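Local coordinates for acetyltransferase Atu2258 (Agrobacterium tumefaciens str. C58, PDB 2G3A), which catalyses the transfer of an acetyl group from acetyl coenzyme A to acceptor substrates, with a preference for glucosamine 6-phosphate or dopamine, at residues L76-L81 with K95-A100; R50-T55 with G69-G74; A112-M117 with T146-R151. All blocks are in the same frame, centred on the assembly; numbering follows the deposited sequence.

Contact 1. Residues L76-L81 with K95-A100; sequences LYVQLL and KLLAMA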
loop_
_atom_site.group_PDB
_atom_site.type_symbol
_atom_site.label_atom_id
_atom_site.label_comp_id
_atom_site.label_asym_id
_atom_site.label_seq_id
_atom_site.Cartn_x
_atom_site.Cartn_y
_atom_site.Cartn_z
ATOM N N LEU A 76 9.243 6.339 6.942
ATOM C CA LEU A 76 7.881 6.285 7.466
ATOM C C LEU A 76 6.851 6.240 6.333
ATOM O O LEU A 76 6.898 7.054 5.405
ATOM C CB LEU A 76 7.600 7.511 8.347
ATOM C CG LEU A 76 6.138 7.773 8.731
ATOM C CD1 LEU A 76 5.571 6.695 9.645
ATOM C CD2 LEU A 76 5.975 9.169 9.371
ATOM N N TYR A 77 5.955 5.259 6.398
ATOM C CA TYR A 77 4.786 5.215 5.510
ATOM C C TYR A 77 3.559 5.456 6.377
ATOM O O TYR A 77 3.339 4.744 7.372
ATOM C CB TYR A 77 4.649 3.872 4.764
ATOM C CG TYR A 77 3.380 3.824 3.894
ATOM C CD1 TYR A 77 3.128 4.824 2.966
ATOM C CD2 TYR A 77 2.410 2.807 4.052
ATOM C CE1 TYR A 77 1.963 4.819 2.175
ATOM C CE2 TYR A 77 1.224 2.797 3.260
ATOM C CZ TYR A 77 1.018 3.814 2.328
ATOM O OH TYR A 77 -0.120 3.848 1.519
ATOM N N VAL A 78 2.784 6.475 6.019
ATOM C CA VAL A 78 1.501 6.730 6.662
ATOM C C VAL A 78 0.438 6.044 5.811
ATOM O O VAL A 78 0.227 6.411 4.650
ATOM C CB VAL A 78 1.208 8.247 6.812
ATOM C CG1 VAL A 78 -0.224 8.492 7.333
ATOM C CG2 VAL A 78 2.245 8.913 7.725
ATOM N N GLN A 79 -0.211 5.031 6.388
ATOM C CA GLN A 79 -1.209 4.240 5.669
ATOM C C GLN A 79 -2.636 4.796 5.783
ATOM O O GLN A 79 -3.371 4.871 4.782
ATOM C CB GLN A 79 -1.194 2.790 6.178
ATOM C CG GLN A 79 -2.114 1.849 5.404
ATOM C CD GLN A 79 -2.508 0.623 6.218
ATOM O OE1 GLN A 79 -1.827 0.250 7.183
ATOM N NE2 GLN A 79 -3.614 -0.008 5.836
ATOM N N LEU A 80 -3.037 5.169 6.997
ATOM C CA LEU A 80 -4.380 5.688 7.216
ATOM C C LEU A 80 -4.297 6.887 8.123
ATOM O O LEU A 80 -3.496 6.901 9.046
ATOM C CB LEU A 80 -5.288 4.648 7.891
ATOM C CG LEU A 80 -5.433 3.217 7.353
ATOM C CD1 LEU A 80 -6.090 2.348 8.420
ATOM C CD2 LEU A 80 -6.251 3.179 6.079
ATOM N N LEU A 81 -5.158 7.871 7.874
ATOM C CA LEU A 81 -5.310 9.008 8.765
ATOM C C LEU A 81 -6.750 9.429 8.741
ATOM O O LEU A 81 -7.287 9.741 7.669
ATOM C CB LEU A 81 -4.420 10.171 8.319
ATOM C CG LEU A 81 -4.134 11.312 9.302
ATOM C CD1 LEU A 81 -2.881 12.066 8.891
ATOM C CD2 LEU A 81 -5.317 12.292 9.457
ATOM N N LYS A 95 -1.234 17.623 13.304
ATOM C CA LYS A 95 -0.731 17.197 14.609
ATOM C C LYS A 95 -0.353 15.722 14.586
ATOM O O LYS A 95 0.672 15.333 15.144
ATOM C CB LYS A 95 -1.755 17.473 15.715
ATOM C CG LYS A 95 -1.319 16.976 17.102
ATOM C CD LYS A 95 -2.223 17.519 18.196
ATOM C CE LYS A 95 -1.705 17.139 19.588
ATOM N NZ LYS A 95 -2.568 17.750 20.642
ATOM N N LEU A 96 -1.206 14.903 13.969
ATOM C CA LEU A 96 -0.932 13.479 13.805
ATOM C C LEU A 96 0.311 13.266 12.960
ATOM O O LEU A 96 1.163 12.460 13.317
ATOM C CB LEU A 96 -2.135 12.752 13.178
ATOM C CG LEU A 96 -3.409 12.683 14.033
ATOM C CD1 LEU A 96 -4.586 12.307 13.170
ATOM C CD2 LEU A 96 -3.261 11.713 15.205
ATOM N N LEU A 97 0.431 14.015 11.859
ATOM C CA LEU A 97 1.632 13.923 11.022
ATOM C C LEU A 97 2.903 14.345 11.772
ATOM O O LEU A 97 3.968 13.746 11.601
ATOM C CB LEU A 97 1.469 14.759 9.760
ATOM C CG LEU A 97 0.388 14.248 8.786
ATOM C CD1 LEU A 97 0.138 15.313 7.727
ATOM C CD2 LEU A 97 0.807 12.890 8.156
ATOM N N ALA A 98 2.786 15.395 12.581
ATOM C CA ALA A 98 3.915 15.874 13.385
ATOM C C ALA A 98 4.334 14.862 14.456
ATOM O O ALA A 98 5.537 14.648 14.690
ATOM C CB ALA A 98 3.584 17.244 14.008
HETATM N N MSE A 99 3.362 14.200 15.077
HETATM C CA MSE A 99 3.683 13.162 16.067
HETATM C C MSE A 99 4.358 11.947 15.429
HETATM O O MSE A 99 5.312 11.383 15.987
HETATM C CB MSE A 99 2.433 12.725 16.814
HETATM C CG MSE A 99 1.843 13.816 17.691
HETATM SE SE MSE A 99 0.270 13.157 18.619
HETATM C CE MSE A 99 1.046 11.621 19.598
ATOM N N ALA A 100 3.868 11.553 14.255
ATOM C CA ALA A 100 4.469 10.460 13.477
ATOM C C ALA A 100 5.887 10.813 13.016
ATOM O O ALA A 100 6.799 9.992 13.124
ATOM C CB ALA A 100 3.578 10.109 12.275
#
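Leu-81 makes the tight part of this contact, placing one methyl against each of two consecutive helix leucines. Its CD1 lies 3.8 Å from Leu-97 CD2, where the two side chains meet at about a right angle, and its CD2 lies 3.8 Å from Leu-96 CD1 on a more slanting course. Its CG is anti to the backbone N (chi1 -164°), which carries the branch point toward the helix, and the second torsion, 159°, splits CD1 toward Leu-97 and CD2 toward Leu-96. At the other end, Leu-76 CD2 touches Ala-100 CB at 3.9 Å; the short alanine side chain lets the leucine come close to the helix backbone. Between these ends the packing is looser, with Val-78 CG2 4.3 Å from Leu-97 CD2. The side-chain contacts are all apolar, and the two axes approach to 10.7 Å, their N-to-C directions 145° apart, a gap filled mostly by side chains. Lys-95 and Ala-98 lie on the exposed side of the helix; Lys-95 makes a cation-pi contact with Phe-18 of the second subunit. Leu-81 probably binds CoA, as does Tyr-125, on which Leu-97 packs. The arrangement is that of the beta-alpha-beta unit of the GNAT fold: helix 92-106 connects strands 75-82 and 111-116 and packs on one face of the sheet, and Gln-79 and Leu-80 opposite Val-68 form the classic beta bulge of this strand.

Contact 2. Residues R50-T55 with G69-G74; sequences RDLNIT and GHTARG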
loop_
_atom_site.group_PDB
_atom_site.type_symbol
_atom_site.label_atom_id
_atom_site.label_comp_id
_atom_site.label_asym_id
_atom_site.label_seq_id
_atom_site.Cartn_x
_atom_site.Cartn_y
_atom_site.Cartn_z
ATOM N N ARG A 50 8.418 -1.794 11.734
ATOM C CA ARG A 50 7.921 -1.520 13.065
ATOM C C ARG A 50 6.700 -0.623 12.972
ATOM O O ARG A 50 6.756 0.462 12.392
ATOM C CB ARG A 50 9.016 -0.857 13.896
ATOM C CG ARG A 50 8.667 -0.605 15.347
ATOM C CD ARG A 50 9.869 0.010 16.041
ATOM N NE ARG A 50 9.584 0.454 17.400
ATOM C CZ ARG A 50 10.338 1.316 18.080
ATOM N NH1 ARG A 50 11.426 1.841 17.531
ATOM N NH2 ARG A 50 10.004 1.650 19.315
ATOM N N ASP A 51 5.592 -1.079 13.541
ATOM C CA ASP A 51 4.349 -0.315 13.483
ATOM C C ASP A 51 4.494 1.057 14.130
ATOM O O ASP A 51 5.320 1.257 15.023
ATOM C CB ASP A 51 3.225 -1.089 14.166
ATOM C CG ASP A 51 2.907 -2.388 13.453
ATOM O OD1 ASP A 51 2.744 -2.366 12.214
ATOM O OD2 ASP A 51 2.836 -3.433 14.127
ATOM N N LEU A 52 3.685 1.999 13.656
ATOM C CA LEU A 52 3.628 3.332 14.228
ATOM C C LEU A 52 2.177 3.819 14.126
ATOM O O LEU A 52 1.712 4.224 13.050
ATOM C CB LEU A 52 4.602 4.288 13.497
ATOM C CG LEU A 52 4.941 5.617 14.196
ATOM C CD1 LEU A 52 6.119 6.318 13.526
ATOM C CD2 LEU A 52 3.708 6.560 14.287
ATOM N N ASN A 53 1.459 3.754 15.246
ATOM C CA ASN A 53 0.071 4.192 15.289
ATOM C C ASN A 53 -0.124 5.303 16.316
ATOM O O ASN A 53 0.581 5.367 17.329
ATOM C CB ASN A 53 -0.854 3.029 15.652
ATOM C CG ASN A 53 -0.722 1.843 14.712
ATOM O OD1 ASN A 53 -0.545 1.997 13.500
ATOM N ND2 ASN A 53 -0.832 0.644 15.273
ATOM N N ILE A 54 -1.084 6.176 16.044
ATOM C CA ILE A 54 -1.497 7.183 16.995
ATOM C C ILE A 54 -3.010 7.105 17.031
ATOM O O ILE A 54 -3.678 7.302 16.008
ATOM C CB ILE A 54 -1.046 8.592 16.601
ATOM C CG1 ILE A 54 0.480 8.671 16.558
ATOM C CG2 ILE A 54 -1.607 9.634 17.587
ATOM C CD1 ILE A 54 0.999 9.616 15.527
ATOM N N THR A 55 -3.545 6.788 18.204
ATOM C CA THR A 55 -4.982 6.760 18.378
ATOM C C THR A 55 -5.435 8.013 19.103
ATOM O O THR A 55 -4.779 8.489 20.029
ATOM C CB THR A 55 -5.467 5.501 19.131
ATOM O OG1 THR A 55 -4.627 5.262 20.266
ATOM C CG2 THR A 55 -5.427 4.279 18.210
ATOM N N GLY A 69 0.431 3.626 10.544
ATOM C CA GLY A 69 1.551 3.523 9.615
ATOM C C GLY A 69 2.644 2.615 10.105
ATOM O O GLY A 69 2.430 1.790 10.987
ATOM N N HIS A 70 3.827 2.754 9.524
ATOM C CA HIS A 70 4.975 1.966 9.976
ATOM C C HIS A 70 6.265 2.543 9.426
ATOM O O HIS A 70 6.259 3.277 8.442
ATOM C CB HIS A 70 4.853 0.491 9.560
ATOM C CG HIS A 70 4.933 0.269 8.081
ATOM N ND1 HIS A 70 3.815 0.168 7.282
ATOM C CD2 HIS A 70 5.998 0.109 7.260
ATOM C CE1 HIS A 70 4.187 -0.032 6.031
ATOM N NE2 HIS A 70 5.508 -0.072 5.992
ATOM N N THR A 71 7.374 2.198 10.066
ATOM C CA THR A 71 8.672 2.545 9.520
ATOM C C THR A 71 9.360 1.266 9.047
ATOM O O THR A 71 9.263 0.231 9.703
ATOM C CB THR A 71 9.539 3.269 10.552
ATOM O OG1 THR A 71 9.662 2.444 11.715
ATOM C CG2 THR A 71 8.883 4.599 10.944
ATOM N N ALA A 72 10.024 1.344 7.894
ATOM C CA ALA A 72 10.807 0.228 7.347
ATOM C C ALA A 72 11.867 0.784 6.413
ATOM O O ALA A 72 11.584 1.712 5.638
ATOM C CB ALA A 72 9.898 -0.731 6.591
ATOM N N ARG A 73 13.079 0.233 6.478
ATOM C CA ARG A 73 14.151 0.610 5.536
ATOM C C ARG A 73 14.380 2.134 5.485
ATOM O O ARG A 73 14.643 2.721 4.424
ATOM C CB ARG A 73 13.868 0.020 4.146
ATOM C CG ARG A 73 13.773 -1.505 4.180
ATOM C CD ARG A 73 13.551 -2.142 2.816
ATOM N NE ARG A 73 13.465 -3.601 2.920
ATOM C CZ ARG A 73 14.509 -4.403 3.110
ATOM N NH1 ARG A 73 15.738 -3.902 3.239
ATOM N NH2 ARG A 73 14.319 -5.712 3.203
ATOM N N GLY A 74 14.265 2.761 6.651
ATOM C CA GLY A 74 14.613 4.168 6.826
ATOM C C GLY A 74 13.508 5.162 6.535
ATOM O O GLY A 74 13.739 6.364 6.612
#
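Arg-50 and Thr-71 form a hydrogen-bonded antiparallel pair, with Arg-50 N to Thr-71 O and Thr-71 N to Arg-50 O both 3.0 Å. Leu-52 and Gly-69 form the next such pair, but less regularly: Leu-52 N is 3.0 Å from Gly-69 O but lies well out of its carbonyl plane, and Gly-69 N reaches Leu-52 O at 2.9 Å with an N-H...O angle of only 130°. Between them Asp-51 and His-70 are a non-hydrogen-bonded pair whose side chains diverge. The strand axes come within 4.2 Å, their directions 148° apart. These are the arms of the beta hairpin 50-57/63-72; strand 50-57 is one of the sheet's two outermost strands within the chain. Asn-53 to Thr-55 pair antiparallel with a strand of the second subunit, so the sheet runs on across the interface. On the face carrying Leu-52 and Thr-71, Leu-52 CD1 lies 4.2 Å from Thr-71 CG2. Thr-71 OG1, between the backbone N and carbonyl carbon (chi1 57°), lies 4.0 Å from Arg-50 CB and is hydrogen-bonded to Arg-107 NH1, while CG2 turns toward the leucine. Arg-50, extended from CG to NE, leads away to a salt bridge with Asp-22 of the second subunit.

Contact 3. Residues A112-M117 with T146-R151; sequences AYIDTM and TWLEKR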
loop_
_atom_site.group_PDB
_atom_site.type_symbol
_atom_site.label_atom_id
_atom_site.label_comp_id
_atom_site.label_asym_id
_atom_site.label_seq_id
_atom_site.Cartn_x
_atom_site.Cartn_y
_atom_site.Cartn_z
ATOM N N ALA A 112 9.528 10.470 5.015
ATOM C CA ALA A 112 8.173 9.896 5.111
ATOM C C ALA A 112 7.558 9.879 3.733
ATOM O O ALA A 112 7.886 10.710 2.881
ATOM C CB ALA A 112 7.290 10.753 6.063
ATOM N N TYR A 113 6.642 8.954 3.500
ATOM C CA TYR A 113 5.801 9.079 2.318
ATOM C C TYR A 113 4.348 8.749 2.606
ATOM O O TYR A 113 4.006 8.136 3.628
ATOM C CB TYR A 113 6.383 8.307 1.104
ATOM C CG TYR A 113 6.330 6.796 1.218
ATOM C CD1 TYR A 113 5.455 6.051 0.419
ATOM C CD2 TYR A 113 7.179 6.104 2.093
ATOM C CE1 TYR A 113 5.407 4.654 0.514
ATOM C CE2 TYR A 113 7.150 4.717 2.180
ATOM C CZ TYR A 113 6.265 3.998 1.387
ATOM O OH TYR A 113 6.237 2.615 1.483
ATOM N N ILE A 114 3.497 9.158 1.672
ATOM C CA ILE A 114 2.071 9.170 1.884
ATOM C C ILE A 114 1.360 9.170 0.534
ATOM O O ILE A 114 1.937 9.560 -0.486
ATOM C CB ILE A 114 1.663 10.395 2.780
ATOM C CG1 ILE A 114 0.297 10.188 3.426
ATOM C CG2 ILE A 114 1.688 11.712 1.970
ATOM C CD1 ILE A 114 0.071 11.114 4.679
ATOM N N ASP A 115 0.112 8.712 0.514
ATOM C CA ASP A 115 -0.655 8.793 -0.734
ATOM C C ASP A 115 -2.116 9.132 -0.465
ATOM O O ASP A 115 -2.597 8.961 0.645
ATOM C CB ASP A 115 -0.519 7.500 -1.531
ATOM C CG ASP A 115 -0.821 6.287 -0.695
ATOM O OD1 ASP A 115 -1.987 6.120 -0.337
ATOM O OD2 ASP A 115 0.111 5.526 -0.385
ATOM N N THR A 116 -2.815 9.612 -1.482
ATOM C CA THR A 116 -4.193 10.068 -1.283
ATOM C C THR A 116 -4.956 10.230 -2.591
ATOM O O THR A 116 -4.359 10.516 -3.629
ATOM C CB THR A 116 -4.247 11.405 -0.477
ATOM O OG1 THR A 116 -5.596 11.679 -0.117
ATOM C CG2 THR A 116 -3.701 12.589 -1.282
HETATM N N MSE A 117 -6.272 10.052 -2.524
HETATM C CA MSE A 117 -7.165 10.432 -3.624
HETATM C C MSE A 117 -8.051 11.630 -3.270
HETATM O O MSE A 117 -8.901 12.035 -4.053
HETATM C CB MSE A 117 -8.049 9.256 -4.009
HETATM C CG MSE A 117 -9.172 9.021 -2.998
HETATM SE SE MSE A 117 -10.255 7.463 -3.466
HETATM C CE MSE A 117 -11.539 8.315 -4.676
ATOM N N THR A 146 -2.321 10.459 -5.687
ATOM C CA THR A 146 -1.054 11.208 -5.659
ATOM C C THR A 146 -0.184 10.623 -4.562
ATOM O O THR A 146 -0.691 10.317 -3.470
ATOM C CB THR A 146 -1.280 12.726 -5.394
ATOM O OG1 THR A 146 -2.225 13.230 -6.337
ATOM C CG2 THR A 146 0.048 13.533 -5.535
ATOM N N TRP A 147 1.108 10.428 -4.868
ATOM C CA TRP A 147 2.095 9.989 -3.881
ATOM C C TRP A 147 2.958 11.176 -3.568
ATOM O O TRP A 147 3.305 11.988 -4.462
ATOM C CB TRP A 147 2.969 8.837 -4.417
ATOM C CG TRP A 147 2.230 7.499 -4.498
ATOM C CD1 TRP A 147 2.211 6.501 -3.549
ATOM C CD2 TRP A 147 1.402 7.038 -5.579
ATOM N NE1 TRP A 147 1.414 5.458 -3.983
ATOM C CE2 TRP A 147 0.912 5.767 -5.224
ATOM C CE3 TRP A 147 1.022 7.588 -6.817
ATOM C CZ2 TRP A 147 0.060 5.035 -6.067
ATOM C CZ3 TRP A 147 0.182 6.865 -7.644
ATOM C CH2 TRP A 147 -0.276 5.591 -7.266
ATOM N N LEU A 148 3.314 11.296 -2.293
ATOM C CA LEU A 148 4.135 12.411 -1.846
ATOM C C LEU A 148 5.244 11.933 -0.918
ATOM O O LEU A 148 5.085 10.919 -0.238
ATOM C CB LEU A 148 3.265 13.466 -1.105
ATOM C CG LEU A 148 2.105 14.075 -1.892
ATOM C CD1 LEU A 148 0.812 13.349 -1.574
ATOM C CD2 LEU A 148 1.944 15.576 -1.588
ATOM N N GLU A 149 6.352 12.675 -0.870
ATOM C CA GLU A 149 7.414 12.395 0.110
ATOM C C GLU A 149 7.746 13.627 0.977
ATOM O O GLU A 149 7.492 14.778 0.592
ATOM C CB GLU A 149 8.697 11.942 -0.606
ATOM C CG GLU A 149 9.384 13.111 -1.348
ATOM C CD GLU A 149 10.640 12.724 -2.123
ATOM O OE1 GLU A 149 11.092 11.567 -2.009
ATOM O OE2 GLU A 149 11.168 13.595 -2.851
ATOM N N LYS A 150 8.369 13.366 2.120
ATOM C CA LYS A 150 8.945 14.410 2.964
ATOM C C LYS A 150 10.259 13.884 3.521
ATOM O O LYS A 150 10.293 12.950 4.328
ATOM C CB LYS A 150 7.994 14.831 4.097
ATOM C CG LYS A 150 8.489 16.054 4.910
ATOM C CD LYS A 150 7.335 16.569 5.799
ATOM C CE LYS A 150 7.679 17.867 6.504
ATOM N NZ LYS A 150 8.669 17.682 7.591
ATOM N N ARG A 151 11.345 14.489 3.069
ATOM C CA ARG A 151 12.666 14.073 3.495
ATOM C C ARG A 151 13.029 14.845 4.750
ATOM O O ARG A 151 12.782 16.049 4.836
ATOM C CB ARG A 151 13.684 14.299 2.373
ATOM C CG ARG A 151 13.207 13.800 1.020
ATOM C CD ARG A 151 14.271 13.910 -0.066
ATOM N NE ARG A 151 15.194 12.779 -0.003
ATOM C CZ ARG A 151 15.061 11.640 -0.683
ATOM N NH1 ARG A 151 14.047 11.442 -1.532
ATOM N NH2 ARG A 151 15.962 10.687 -0.512
HETATM O O HOH W 1 1.962 3.862 -1.441
HETATM O O HOH W 2 -4.657 13.011 -5.395
#
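Asp-115 lays its CB over one face of the Trp-147 indole, 3.9 Å from the centroid of the five-membered ring and 26° off the normal, which identifies a CH-pi contact. Asp-115 CG sits between its backbone N and carbonyl carbon (chi1 51°), while Trp-147 CG is anti to its own carbonyl carbon and a second torsion near a right angle turns the face of the indole to Asp-115 CB. The carboxylate plane stands 63° from that of the ring, and a water links the two groups: it donates to Asp-115 OD2 at 2.7 Å and, in the ring plane, weakly accepts from Trp-147 NE1 at 3.1 Å. OD2 is also hydrogen-bonded to Tyr-77 OH, and the indole meets Trp-147 of the second subunit.

On the other face Ile-114 CG2 packs against Leu-148 CB at 3.9 Å, within the layer covered by Tyr-125 and Leu-122 of helix 119-128. Thr-146 OG1 and Thr-116 O share a second water, 2.6 Å from the hydroxyl. Between the two layers of side chains runs a regular antiparallel ladder of six backbone hydrogen bonds, from Ala-112 N to Lys-150 O at 2.7 Å through to the Thr-116/Thr-146 pair. Toward the chain end, Glu-149 OE1 holds Arg-151 NH1 in a salt bridge at 3.0 Å.

The chemistry is thus divided by face. One has an apolar centre, Ile-114 and Leu-148, packed under helix 119-128, with threonines and Lys-150 toward its ends; on the other, two hydrogen bonds to OD2, with Tyr-77 OH and the water, fix the rotation of the carboxylate beside the indole.

All three contacts lie on one mixed sheet, whose order runs 50-57, 63-72, 75-82, 111-116, 145-151, 131-136. Contact 2 joins the first two strands, contact 1 sets helix 92-106 on the third, and contact 3 joins the fourth and fifth; along the chain they close in the sequence 2, 1, 3. Centres lie 9 Å (1 and 2), 11 Å (1 and 3) and 15 Å (2 and 3) apart. Contact 1 is therefore the middle piece: Tyr-77 N hydrogen-bonds to His-70 O on one side, and Tyr-113 N to Leu-76 O on the other. Each contact also touches the second subunit, so this GNAT sheet is part of the dimer interface.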